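Local coordinates for PlaB phospholipase (Legionella pneumophila, PDB 6ZTH), which probably hydrolyses phospholipids and binds several NAD(+) molecules, one of them held between neighbouring subunits, at residues G135-Q140 / D380-L385; R222-N227 / N450-V455; Y340-F345 / K390-L395. One frame throughout, in Å; residues are numbered along the deposited sequence.

Contact 1: G135-Q140 / D380-L385; sequences GSALAQ and DRQRNL. With NAD (nicotinamide-adenine-dinucleotide), chain K.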
loop_
_atom_site.group_PDB
_atom_site.type_symbol
_atom_site.label_atom_id
_atom_site.label_comp_id
_atom_site.label_asym_id
_atom_site.label_seq_id
_atom_site.Cartn_x
_atom_site.Cartn_y
_atom_site.Cartn_z
ATOM N N GLY D 135 -1.566 16.687 -19.720
ATOM C CA GLY D 135 -1.651 16.605 -18.277
ATOM C C GLY D 135 -1.070 17.829 -17.588
ATOM O O GLY D 135 -0.368 18.652 -18.179
ATOM N N SER D 136 -1.384 17.933 -16.295
ATOM C CA SER D 136 -0.871 18.989 -15.430
ATOM C C SER D 136 -0.063 18.366 -14.302
ATOM O O SER D 136 -0.505 17.392 -13.681
ATOM C CB SER D 136 -2.004 19.838 -14.851
ATOM O OG SER D 136 -1.685 20.292 -13.543
ATOM N N ALA D 137 1.112 18.939 -14.031
ATOM C CA ALA D 137 1.949 18.420 -12.956
ATOM C C ALA D 137 1.224 18.457 -11.620
ATOM O O ALA D 137 1.531 17.661 -10.725
ATOM C CB ALA D 137 3.253 19.215 -12.874
ATOM N N LEU D 138 0.259 19.367 -11.467
ATOM C CA LEU D 138 -0.492 19.465 -10.222
ATOM C C LEU D 138 -1.440 18.291 -10.019
ATOM O O LEU D 138 -1.928 18.092 -8.901
ATOM C CB LEU D 138 -1.289 20.770 -10.191
ATOM C CG LEU D 138 -0.500 22.065 -10.016
ATOM C CD1 LEU D 138 -1.402 23.267 -10.250
ATOM C CD2 LEU D 138 0.125 22.133 -8.638
ATOM N N ALA D 139 -1.722 17.515 -11.066
ATOM C CA ALA D 139 -2.692 16.434 -10.933
ATOM C C ALA D 139 -2.166 15.323 -10.033
ATOM O O ALA D 139 -2.930 14.728 -9.264
ATOM C CB ALA D 139 -3.059 15.886 -12.312
ATOM N N GLN D 140 -0.866 15.026 -10.114
ATOM C CA GLN D 140 -0.293 14.018 -9.229
ATOM C C GLN D 140 -0.488 14.395 -7.767
ATOM O O GLN D 140 -0.650 13.516 -6.914
ATOM C CB GLN D 140 1.192 13.825 -9.533
ATOM C CG GLN D 140 1.874 12.825 -8.611
ATOM C CD GLN D 140 3.212 12.356 -9.143
ATOM O OE1 GLN D 140 4.263 12.830 -8.712
ATOM N NE2 GLN D 140 3.180 11.418 -10.081
ATOM N N ASP D 380 12.139 19.431 -14.270
ATOM C CA ASP D 380 11.301 18.599 -13.419
ATOM C C ASP D 380 11.148 17.217 -14.033
ATOM O O ASP D 380 11.172 17.059 -15.257
ATOM C CB ASP D 380 9.919 19.234 -13.215
ATOM C CG ASP D 380 9.004 18.362 -12.412
ATOM O OD1 ASP D 380 9.295 18.115 -11.216
ATOM O OD2 ASP D 380 7.960 17.915 -12.945
ATOM N N ARG D 381 10.994 16.222 -13.160
ATOM C CA ARG D 381 10.697 14.851 -13.550
ATOM C C ARG D 381 9.570 14.325 -12.674
ATOM O O ARG D 381 9.488 14.664 -11.488
ATOM C CB ARG D 381 11.923 13.943 -13.412
ATOM C CG ARG D 381 12.201 13.514 -11.980
ATOM C CD ARG D 381 13.672 13.201 -11.745
ATOM N NE ARG D 381 13.858 12.363 -10.562
ATOM C CZ ARG D 381 14.993 11.752 -10.239
ATOM N NH1 ARG D 381 16.067 11.879 -11.008
ATOM N NH2 ARG D 381 15.054 11.005 -9.145
ATOM N N GLN D 382 8.711 13.494 -13.255
ATOM C CA GLN D 382 7.608 12.909 -12.511
ATOM C C GLN D 382 7.350 11.500 -13.019
ATOM O O GLN D 382 7.381 11.250 -14.227
ATOM C CB GLN D 382 6.336 13.756 -12.632
ATOM C CG GLN D 382 5.536 13.849 -11.340
ATOM C CD GLN D 382 4.286 14.698 -11.479
ATOM O OE1 GLN D 382 4.126 15.705 -10.791
ATOM N NE2 GLN D 382 3.389 14.290 -12.371
ATOM N N ARG D 383 7.104 10.587 -12.085
ATOM C CA ARG D 383 6.739 9.208 -12.385
ATOM C C ARG D 383 5.261 9.032 -12.061
ATOM O O ARG D 383 4.832 9.314 -10.936
ATOM C CB ARG D 383 7.596 8.227 -11.584
ATOM C CG ARG D 383 7.339 6.759 -11.901
ATOM C CD ARG D 383 7.764 5.845 -10.752
ATOM N NE ARG D 383 9.193 5.532 -10.758
ATOM C CZ ARG D 383 9.806 4.812 -11.694
ATOM N NH1 ARG D 383 9.120 4.328 -12.720
ATOM N NH2 ARG D 383 11.108 4.576 -11.608
ATOM N N ASN D 384 4.486 8.580 -13.045
ATOM C CA ASN D 384 3.055 8.405 -12.840
ATOM C C ASN D 384 2.803 7.451 -11.679
ATOM O O ASN D 384 3.507 6.452 -11.507
ATOM C CB ASN D 384 2.395 7.880 -14.114
ATOM C CG ASN D 384 0.880 7.892 -14.033
ATOM O OD1 ASN D 384 0.270 6.974 -13.485
ATOM N ND2 ASN D 384 0.266 8.934 -14.579
ATOM N N LEU D 385 1.786 7.769 -10.874
ATOM C CA LEU D 385 1.520 6.983 -9.673
ATOM C C LEU D 385 0.881 5.643 -10.018
ATOM O O LEU D 385 1.282 4.598 -9.491
ATOM C CB LEU D 385 0.624 7.774 -8.719
ATOM C CG LEU D 385 1.275 8.880 -7.888
ATOM C CD1 LEU D 385 0.281 9.426 -6.868
ATOM C CD2 LEU D 385 2.537 8.398 -7.190
HETATM P PA NAD K . 11.544 11.805 -7.784
HETATM O O1A NAD K . 10.343 12.704 -7.762
HETATM O O2A NAD K . 12.729 12.560 -8.349
HETATM O O5B NAD K . 11.222 10.499 -8.717
HETATM C C5B NAD K . 10.113 9.684 -8.371
HETATM C C4B NAD K . 10.319 8.241 -9.002
HETATM O O4B NAD K . 10.685 8.419 -10.508
HETATM C C3B NAD K . 11.295 7.647 -8.456
HETATM O O3B NAD K . 10.980 6.222 -8.297
HETATM C C2B NAD K . 12.588 7.819 -9.489
HETATM O O2B NAD K . 13.568 6.756 -9.272
HETATM C C1B NAD K . 12.051 7.721 -10.655
HETATM N N9A NAD K . 12.912 8.350 -11.721
HETATM C C8A NAD K . 13.172 9.661 -11.706
HETATM N N7A NAD K . 13.964 9.931 -12.762
HETATM C C5A NAD K . 14.180 8.780 -13.428
HETATM C C6A NAD K . 14.902 8.472 -14.575
HETATM N N6A NAD K . 15.705 9.324 -15.477
HETATM N N1A NAD K . 14.936 7.224 -15.010
HETATM C C2A NAD K . 14.268 6.247 -14.345
HETATM N N3A NAD K . 13.559 6.539 -13.222
HETATM C C4A NAD K . 13.526 7.807 -12.779
HETATM O O3 NAD K . 11.888 11.306 -6.237
HETATM P PN NAD K . 13.120 10.287 -5.854
HETATM O O1N NAD K . 14.126 10.275 -6.978
HETATM O O2N NAD K . 12.578 8.881 -5.650
HETATM O O5D NAD K . 13.845 10.808 -4.450
HETATM C C5D NAD K . 13.142 10.675 -3.230
HETATM C C4D NAD K . 13.168 11.991 -2.469
HETATM O O4D NAD K . 14.374 12.490 -2.477
HETATM C C3D NAD K . 12.178 13.103 -3.198
HETATM O O3D NAD K . 11.623 14.018 -2.162
HETATM C C2D NAD K . 12.903 13.737 -3.978
HETATM O O2D NAD K . 12.346 15.118 -4.245
HETATM C C1D NAD K . 14.274 13.829 -3.170
HETATM N N1N NAD K . 15.326 14.019 -3.974
HETATM C C2N NAD K . 15.980 12.957 -4.512
HETATM C C3N NAD K . 17.090 13.165 -5.342
HETATM C C7N NAD K . 17.846 11.944 -5.959
HETATM O O7N NAD K . 19.022 11.945 -6.008
HETATM N N7N NAD K . 17.092 10.789 -6.479
HETATM C C4N NAD K . 17.508 14.438 -5.613
HETATM C C5N NAD K . 16.851 15.500 -5.074
HETATM C C6N NAD K . 15.744 15.289 -4.241
#
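Gln-140 and Gln-382 meet where a short helix following a strand of the parallel α/β-hydrolase-like sheet faces strand 378-383 of the mixed sheet. The helix begins at an N-cap: Ser-136 OG accepts from Leu-138 N, a task suited to a small hydroxyl side chain. Four residues after Ser-136, Gln-140 reaches out with CG trans to its own N (chi1 178°) and the rest of the chain extended. Its amide stacks over that of Gln-382, which arrives from the opposite direction, with the two planes 29° apart. This is the tight part, with Gln-140 OE1 only 3.1 Å from Gln-382 CG. Gln-140 NE2 donates to Arg-383 O at 2.8 Å, standing well above the plane of that carbonyl, and has a second acceptor in Glu-167 OE2. A glutamine suits the place because its long arm crosses the gap and ends in a donor for the strand backbone. The methyl of Ala-137 faces the strand and packs on Tyr-211.

The solvent side is looser. There Leu-385, an exposed residue, lies across the Gln-140 chain at about a right angle, with its CG 3.9 Å from Gln-140 NE2, and covers only the margin of the contact.

Arg-381 and Arg-383 serve the ligand from the same strand. Arg-381 sets its guanidinium against the NAD phosphates: NE to O2A and NH2 to O1N are very short as modelled, so their lengths are doubtful, and NH2 to O2A is weak. NAD C8A lies over one face of that guanidinium, toward its rim. Arg-383 bends at chi3 and packs on Arg-145 of the second subunit; its NE donates almost straight to the ribose hydroxyl O3B of NAD, at 3.1 Å.

Contact 2: R222-N227 / N450-V455; sequences RVAATN and NETVMV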
loop_
_atom_site.group_PDB
_atom_site.type_symbol
_atom_site.label_atom_id
_atom_site.label_comp_id
_atom_site.label_asym_id
_atom_site.label_seq_id
_atom_site.Cartn_x
_atom_site.Cartn_y
_atom_site.Cartn_z
ATOM N N ARG D 222 1.438 23.496 -18.122
ATOM C CA ARG D 222 2.664 23.917 -18.781
ATOM C C ARG D 222 2.399 24.151 -20.263
ATOM O O ARG D 222 1.553 23.495 -20.877
ATOM C CB ARG D 222 3.759 22.867 -18.595
ATOM C CG ARG D 222 3.979 22.444 -17.144
ATOM C CD ARG D 222 4.795 21.160 -17.062
ATOM N NE ARG D 222 5.539 21.058 -15.809
ATOM C CZ ARG D 222 6.157 19.957 -15.392
ATOM N NH1 ARG D 222 6.125 18.853 -16.127
ATOM N NH2 ARG D 222 6.806 19.959 -14.237
ATOM N N VAL D 223 3.128 25.113 -20.837
ATOM C CA VAL D 223 2.926 25.442 -22.244
ATOM C C VAL D 223 3.172 24.223 -23.122
ATOM O O VAL D 223 2.535 24.063 -24.170
ATOM C CB VAL D 223 3.830 26.619 -22.661
ATOM C CG1 VAL D 223 3.475 27.085 -24.069
ATOM C CG2 VAL D 223 3.711 27.766 -21.671
ATOM N N ALA D 224 4.093 23.347 -22.716
ATOM C CA ALA D 224 4.370 22.147 -23.495
ATOM C C ALA D 224 3.185 21.192 -23.524
ATOM O O ALA D 224 3.066 20.401 -24.466
ATOM C CB ALA D 224 5.598 21.428 -22.935
ATOM N N ALA D 225 2.308 21.251 -22.523
ATOM C CA ALA D 225 1.203 20.310 -22.415
ATOM C C ALA D 225 -0.036 20.739 -23.188
ATOM O O ALA D 225 -0.913 19.902 -23.433
ATOM C CB ALA D 225 0.828 20.114 -20.941
ATOM N N THR D 226 -0.128 22.011 -23.578
ATOM C CA THR D 226 -1.332 22.510 -24.230
ATOM C C THR D 226 -1.390 22.141 -25.706
ATOM O O THR D 226 -2.482 22.022 -26.272
ATOM C CB THR D 226 -1.403 24.035 -24.101
ATOM O OG1 THR D 226 -2.736 24.483 -24.367
ATOM C CG2 THR D 226 -0.446 24.697 -25.088
ATOM N N ASN D 227 -0.236 21.947 -26.331
ATOM C CA ASN D 227 -0.123 21.979 -27.780
ATOM C C ASN D 227 -0.414 20.620 -28.397
ATOM O O ASN D 227 -0.084 19.579 -27.823
ATOM C CB ASN D 227 1.280 22.457 -28.160
ATOM C CG ASN D 227 1.459 22.613 -29.646
ATOM O OD1 ASN D 227 0.729 23.358 -30.301
ATOM N ND2 ASN D 227 2.443 21.913 -30.191
ATOM N N ASN D 450 8.226 24.513 -26.811
ATOM C CA ASN D 450 6.800 24.581 -26.490
ATOM C C ASN D 450 6.059 23.345 -26.995
ATOM O O ASN D 450 4.919 23.430 -27.455
ATOM C CB ASN D 450 6.166 25.852 -27.062
ATOM C CG ASN D 450 6.701 27.114 -26.420
ATOM O OD1 ASN D 450 6.887 27.179 -25.205
ATOM N ND2 ASN D 450 6.949 28.132 -27.237
ATOM N N GLU D 451 6.708 22.185 -26.906
ATOM C CA GLU D 451 6.145 20.959 -27.446
ATOM C C GLU D 451 6.362 19.801 -26.486
ATOM O O GLU D 451 7.366 19.737 -25.772
ATOM C CB GLU D 451 6.761 20.611 -28.811
ATOM C CG GLU D 451 5.753 20.078 -29.814
ATOM C CD GLU D 451 6.331 19.903 -31.208
ATOM O OE1 GLU D 451 6.766 18.779 -31.538
ATOM O OE2 GLU D 451 6.344 20.889 -31.976
ATOM N N THR D 452 5.397 18.888 -26.476
ATOM C CA THR D 452 5.522 17.601 -25.808
ATOM C C THR D 452 5.889 16.549 -26.846
ATOM O O THR D 452 5.394 16.582 -27.978
ATOM C CB THR D 452 4.217 17.213 -25.109
ATOM O OG1 THR D 452 3.959 18.121 -24.029
ATOM C CG2 THR D 452 4.290 15.791 -24.566
ATOM N N VAL D 453 6.764 15.623 -26.465
ATOM C CA VAL D 453 7.131 14.497 -27.314
ATOM C C VAL D 453 6.825 13.210 -26.561
ATOM O O VAL D 453 7.094 13.101 -25.359
ATOM C CB VAL D 453 8.614 14.548 -27.740
ATOM C CG1 VAL D 453 9.536 14.234 -26.568
ATOM C CG2 VAL D 453 8.862 13.587 -28.898
HETATM N N MSE D 454 6.255 12.244 -27.268
HETATM C CA MSE D 454 5.921 10.955 -26.678
HETATM C C MSE D 454 6.911 9.914 -27.169
HETATM O O MSE D 454 7.095 9.737 -28.373
HETATM C CB MSE D 454 4.500 10.551 -27.036
HETATM C CG MSE D 454 3.517 11.697 -26.997
HETATM SE SE MSE D 454 1.785 11.161 -27.680
HETATM C CE MSE D 454 0.689 11.997 -26.307
ATOM N N VAL D 455 7.552 9.226 -26.231
ATOM C CA VAL D 455 8.609 8.272 -26.538
ATOM C C VAL D 455 8.207 6.930 -25.947
ATOM O O VAL D 455 8.111 6.786 -24.721
ATOM C CB VAL D 455 9.971 8.731 -25.999
ATOM C CG1 VAL D 455 11.043 7.704 -26.327
ATOM C CG2 VAL D 455 10.337 10.095 -26.572
#
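Thr-452 turns its hydroxyl beside its own backbone N, with OG1 opposite the carbonyl carbon (chi1 -66°), and this rotation aims OG1 at the carbonyl of Ala-224. Asn-227, just past helix 223-226, has its CG trans to the backbone N (chi1 -176°), which carries the amide out to the Glu-451 chain. The two contacts join the helical turn to the start of strand 451-463.

Thr-452 OG1 donates to Ala-224 O. The modelled 2.5 Å is very short, so the exact length is doubtful, but the bond gives a helix carbonyl a partner in a buried place. A threonine is apt here, being β-branched for a strand and able to give a proton to a backbone oxygen. The small side chain of Ala-224 suits the close approach: its CB rests 3.7 Å from Glu-451 O, and the two residues bring their CA atoms to 4.5 Å.

At the other end Val-223 and Asn-450 lie side by side, pointing the same way, with Val-223 CG1 3.6 Å from Asn-450 OD1. Asn-450 takes up left-handed backbone angles, which asparagine tolerates better than most residues, and its ND2 is held by Gln-318. Asn-227 CB packs 3.8 Å from Asn-450 O, while Asn-227 ND2 comes 3.8 Å from Glu-451 CG and Asn-227 OD1 accepts from Asn-229 ND2; the carboxylate of Glu-451 is itself paired with Arg-252.

Every residue that touches here is buried. The helix also leans on strands 191-197 and 257-261 through Val-223 and Thr-226. The arrangement is helix-on-strand packing, a helical turn wedged between the parallel sheet of an α/β-hydrolase-like fold and the mixed sheet of the C-terminal part.

Contact 3: Y340-F345 / K390-L395; sequences YSMIIF and KLTYFL. With NAD (nicotinamide-adenine-dinucleotide), chain K.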
loop_
_atom_site.group_PDB
_atom_site.type_symbol
_atom_site.label_atom_id
_atom_site.label_comp_id
_atom_site.label_asym_id
_atom_site.label_seq_id
_atom_site.Cartn_x
_atom_site.Cartn_y
_atom_site.Cartn_z
ATOM N N TYR D 340 10.271 25.537 -23.238
ATOM C CA TYR D 340 10.510 24.220 -22.673
ATOM C C TYR D 340 9.866 23.147 -23.537
ATOM O O TYR D 340 8.995 23.421 -24.366
ATOM C CB TYR D 340 9.966 24.129 -21.239
ATOM C CG TYR D 340 10.491 25.209 -20.320
ATOM C CD1 TYR D 340 9.972 26.497 -20.358
ATOM C CD2 TYR D 340 11.507 24.941 -19.415
ATOM C CE1 TYR D 340 10.453 27.486 -19.520
ATOM C CE2 TYR D 340 11.993 25.921 -18.573
ATOM C CZ TYR D 340 11.463 27.193 -18.630
ATOM O OH TYR D 340 11.944 28.174 -17.793
ATOM N N SER D 341 10.312 21.910 -23.325
ATOM C CA SER D 341 9.792 20.749 -24.028
ATOM C C SER D 341 9.487 19.647 -23.024
ATOM O O SER D 341 10.153 19.522 -21.992
ATOM C CB SER D 341 10.785 20.232 -25.077
ATOM O OG SER D 341 11.155 21.261 -25.977
HETATM N N MSE D 342 8.473 18.850 -23.341
HETATM C CA MSE D 342 8.054 17.751 -22.483
HETATM C C MSE D 342 8.285 16.405 -23.164
HETATM O O MSE D 342 7.838 16.187 -24.288
HETATM C CB MSE D 342 6.574 17.905 -22.121
HETATM C CG MSE D 342 6.077 16.920 -21.082
HETATM SE SE MSE D 342 5.830 17.756 -19.346
HETATM C CE MSE D 342 3.918 18.116 -19.434
ATOM N N ILE D 343 8.990 15.503 -22.485
ATOM C CA ILE D 343 9.176 14.134 -22.951
ATOM C C ILE D 343 8.346 13.220 -22.063
ATOM O O ILE D 343 8.450 13.276 -20.832
ATOM C CB ILE D 343 10.655 13.716 -22.932
ATOM C CG1 ILE D 343 11.528 14.785 -23.589
ATOM C CG2 ILE D 343 10.829 12.386 -23.649
ATOM C CD1 ILE D 343 12.976 14.364 -23.774
ATOM N N ILE D 344 7.528 12.378 -22.687
ATOM C CA ILE D 344 6.670 11.429 -21.988
ATOM C C ILE D 344 7.138 10.033 -22.372
ATOM O O ILE D 344 6.899 9.579 -23.499
ATOM C CB ILE D 344 5.187 11.639 -22.327
ATOM C CG1 ILE D 344 4.703 12.956 -21.712
ATOM C CG2 ILE D 344 4.359 10.465 -21.837
ATOM C CD1 ILE D 344 3.290 13.350 -22.097
ATOM N N PHE D 345 7.801 9.353 -21.439
ATOM C CA PHE D 345 8.411 8.058 -21.709
ATOM C C PHE D 345 7.469 6.926 -21.323
ATOM O O PHE D 345 6.997 6.862 -20.183
ATOM C CB PHE D 345 9.728 7.914 -20.940
ATOM C CG PHE D 345 10.903 8.555 -21.616
ATOM C CD1 PHE D 345 11.361 8.086 -22.836
ATOM C CD2 PHE D 345 11.552 9.626 -21.030
ATOM C CE1 PHE D 345 12.441 8.678 -23.461
ATOM C CE2 PHE D 345 12.632 10.221 -21.649
ATOM C CZ PHE D 345 13.079 9.746 -22.865
ATOM N N LYS D 390 5.767 5.010 -16.461
ATOM C CA LYS D 390 5.617 6.229 -17.246
ATOM C C LYS D 390 6.447 7.337 -16.610
ATOM O O LYS D 390 6.284 7.641 -15.423
ATOM C CB LYS D 390 4.147 6.634 -17.343
ATOM C CG LYS D 390 3.269 5.615 -18.060
ATOM C CD LYS D 390 3.608 5.502 -19.544
ATOM C CE LYS D 390 3.093 6.695 -20.335
ATOM N NZ LYS D 390 1.608 6.712 -20.426
ATOM N N LEU D 391 7.330 7.937 -17.404
ATOM C CA LEU D 391 8.272 8.944 -16.930
ATOM C C LEU D 391 8.130 10.184 -17.797
ATOM O O LEU D 391 8.353 10.123 -19.011
ATOM C CB LEU D 391 9.705 8.414 -16.985
ATOM C CG LEU D 391 10.611 8.613 -15.772
ATOM C CD1 LEU D 391 9.931 8.258 -14.465
ATOM C CD2 LEU D 391 11.869 7.774 -15.968
ATOM N N THR D 392 7.762 11.302 -17.179
ATOM C CA THR D 392 7.608 12.572 -17.876
ATOM C C THR D 392 8.724 13.512 -17.438
ATOM O O THR D 392 8.823 13.859 -16.256
ATOM C CB THR D 392 6.242 13.198 -17.597
ATOM O OG1 THR D 392 5.207 12.293 -17.999
ATOM C CG2 THR D 392 6.094 14.505 -18.362
ATOM N N TYR D 393 9.559 13.915 -18.390
ATOM C CA TYR D 393 10.634 14.863 -18.147
ATOM C C TYR D 393 10.232 16.233 -18.680
ATOM O O TYR D 393 9.663 16.342 -19.769
ATOM C CB TYR D 393 11.928 14.403 -18.819
ATOM C CG TYR D 393 12.957 13.831 -17.869
ATOM C CD1 TYR D 393 12.778 12.584 -17.286
ATOM C CD2 TYR D 393 14.112 14.537 -17.560
ATOM C CE1 TYR D 393 13.720 12.058 -16.419
ATOM C CE2 TYR D 393 15.058 14.019 -16.698
ATOM C CZ TYR D 393 14.857 12.782 -16.128
ATOM O OH TYR D 393 15.801 12.270 -15.267
ATOM N N PHE D 394 10.523 17.274 -17.904
ATOM C CA PHE D 394 10.293 18.655 -18.315
ATOM C C PHE D 394 11.644 19.346 -18.427
ATOM O O PHE D 394 12.386 19.429 -17.441
ATOM C CB PHE D 394 9.383 19.386 -17.328
ATOM C CG PHE D 394 8.712 20.601 -17.908
ATOM C CD1 PHE D 394 8.051 20.536 -19.126
ATOM C CD2 PHE D 394 8.740 21.809 -17.234
ATOM C CE1 PHE D 394 7.437 21.653 -19.659
ATOM C CE2 PHE D 394 8.125 22.929 -17.760
ATOM C CZ PHE D 394 7.473 22.851 -18.974
ATOM N N LEU D 395 11.956 19.847 -19.621
ATOM C CA LEU D 395 13.288 20.324 -19.949
ATOM C C LEU D 395 13.220 21.717 -20.556
ATOM O O LEU D 395 12.218 22.100 -21.165
ATOM C CB LEU D 395 13.987 19.372 -20.933
ATOM C CG LEU D 395 13.660 17.886 -20.787
ATOM C CD1 LEU D 395 14.016 17.122 -22.051
ATOM C CD2 LEU D 395 14.388 17.299 -19.592
HETATM P PA NAD K . 11.544 11.805 -7.784
HETATM O O1A NAD K . 10.343 12.704 -7.762
HETATM O O2A NAD K . 12.729 12.560 -8.349
HETATM O O5B NAD K . 11.222 10.499 -8.717
HETATM C C5B NAD K . 10.113 9.684 -8.371
HETATM C C4B NAD K . 10.319 8.241 -9.002
HETATM O O4B NAD K . 10.685 8.419 -10.508
HETATM C C3B NAD K . 11.295 7.647 -8.456
HETATM O O3B NAD K . 10.980 6.222 -8.297
HETATM C C2B NAD K . 12.588 7.819 -9.489
HETATM O O2B NAD K . 13.568 6.756 -9.272
HETATM C C1B NAD K . 12.051 7.721 -10.655
HETATM N N9A NAD K . 12.912 8.350 -11.721
HETATM C C8A NAD K . 13.172 9.661 -11.706
HETATM N N7A NAD K . 13.964 9.931 -12.762
HETATM C C5A NAD K . 14.180 8.780 -13.428
HETATM C C6A NAD K . 14.902 8.472 -14.575
HETATM N N6A NAD K . 15.705 9.324 -15.477
HETATM N N1A NAD K . 14.936 7.224 -15.010
HETATM C C2A NAD K . 14.268 6.247 -14.345
HETATM N N3A NAD K . 13.559 6.539 -13.222
HETATM C C4A NAD K . 13.526 7.807 -12.779
HETATM O O3 NAD K . 11.888 11.306 -6.237
HETATM P PN NAD K . 13.120 10.287 -5.854
HETATM O O1N NAD K . 14.126 10.275 -6.978
HETATM O O2N NAD K . 12.578 8.881 -5.650
HETATM O O5D NAD K . 13.845 10.808 -4.450
HETATM C C5D NAD K . 13.142 10.675 -3.230
HETATM C C4D NAD K . 13.168 11.991 -2.469
HETATM O O4D NAD K . 14.374 12.490 -2.477
HETATM C C3D NAD K . 12.178 13.103 -3.198
HETATM O O3D NAD K . 11.623 14.018 -2.162
HETATM C C2D NAD K . 12.903 13.737 -3.978
HETATM O O2D NAD K . 12.346 15.118 -4.245
HETATM C C1D NAD K . 14.274 13.829 -3.170
HETATM N N1N NAD K . 15.326 14.019 -3.974
HETATM C C2N NAD K . 15.980 12.957 -4.512
HETATM C C3N NAD K . 17.090 13.165 -5.342
HETATM C C7N NAD K . 17.846 11.944 -5.959
HETATM O O7N NAD K . 19.022 11.945 -6.008
HETATM N N7N NAD K . 17.092 10.789 -6.479
HETATM C C4N NAD K . 17.508 14.438 -5.613
HETATM C C5N NAD K . 16.851 15.500 -5.074
HETATM C C6N NAD K . 15.744 15.289 -4.241
#
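Tyr-340 and Phe-394 set their rings nearly parallel, 16° apart, but slid so far that they barely overlap, with centroids 5.4 Å apart. The edge of the Tyr-340 ring faces Leu-395 O, and Arg-222 makes a cation-pi contact with Phe-394. Ile-343 CG2 covers one face of the Phe-345 ring toward its rim, while Leu-391 O sits at that ring's edge and Phe-415 meets it edge-to-face. The Tyr-393 ring has Leu-395 CD2 in its plane at the edge, and its phenol oxygen accepts from NAD N6A at 3.0 Å along a nearly straight N-H. A tyrosine suits this place, since its length carries a polar atom out to the adenine amino group.

On the face of Met-342, Ile-344, Thr-392 and Phe-394, the selenomethionine chain starts with CG trans to its N (chi1 -172°) and then folds over, setting SE 3.6 Å from Phe-394 CD1 in an oblique Met-aromatic contact and 3.4 Å from Thr-392 CG2. On the other face Ile-343 CD1 and Leu-395 CD1 are pressed to 3.4 Å, tighter than usual. Leu-391 offers only carbon to the adenine, CD2 lying 3.3 Å from N1A.

Three hydrogen-bonded pairs, Ser-341 with Leu-395, Ile-343 with Tyr-393 and Phe-345 with Leu-391, give six backbone bonds, and β-branched or aromatic residues suit such extended backbones. This is a regular antiparallel β ladder in the mixed sheet, whose face carrying Leu-391 and Tyr-393 forms a wall of the NAD adenine site.

How the contacts relate
The three contacts share the mixed sheet, in which strands 451-463, 340-349, 391-396 and 378-383 follow one another side by side. Contact 3 is the middle of that row: its centre is about 8 Å from that of contact 2 and about 10 Å from that of contact 1. Asp-380 O probably bonds to Phe-394 N (2.7 Å), and Asn-450 N to Tyr-340 O (2.8 Å). Contacts 1 and 2, centres about 13 Å apart, are tied by a salt bridge from Arg-222 NH2 to Asp-380 OD2 at 2.7 Å. One NAD touches contacts 1 and 3, phosphates at Arg-381 and adenine at Tyr-393, whereas the Thr-452 side chain of contact 2 is about 10 Å from that of Tyr-393.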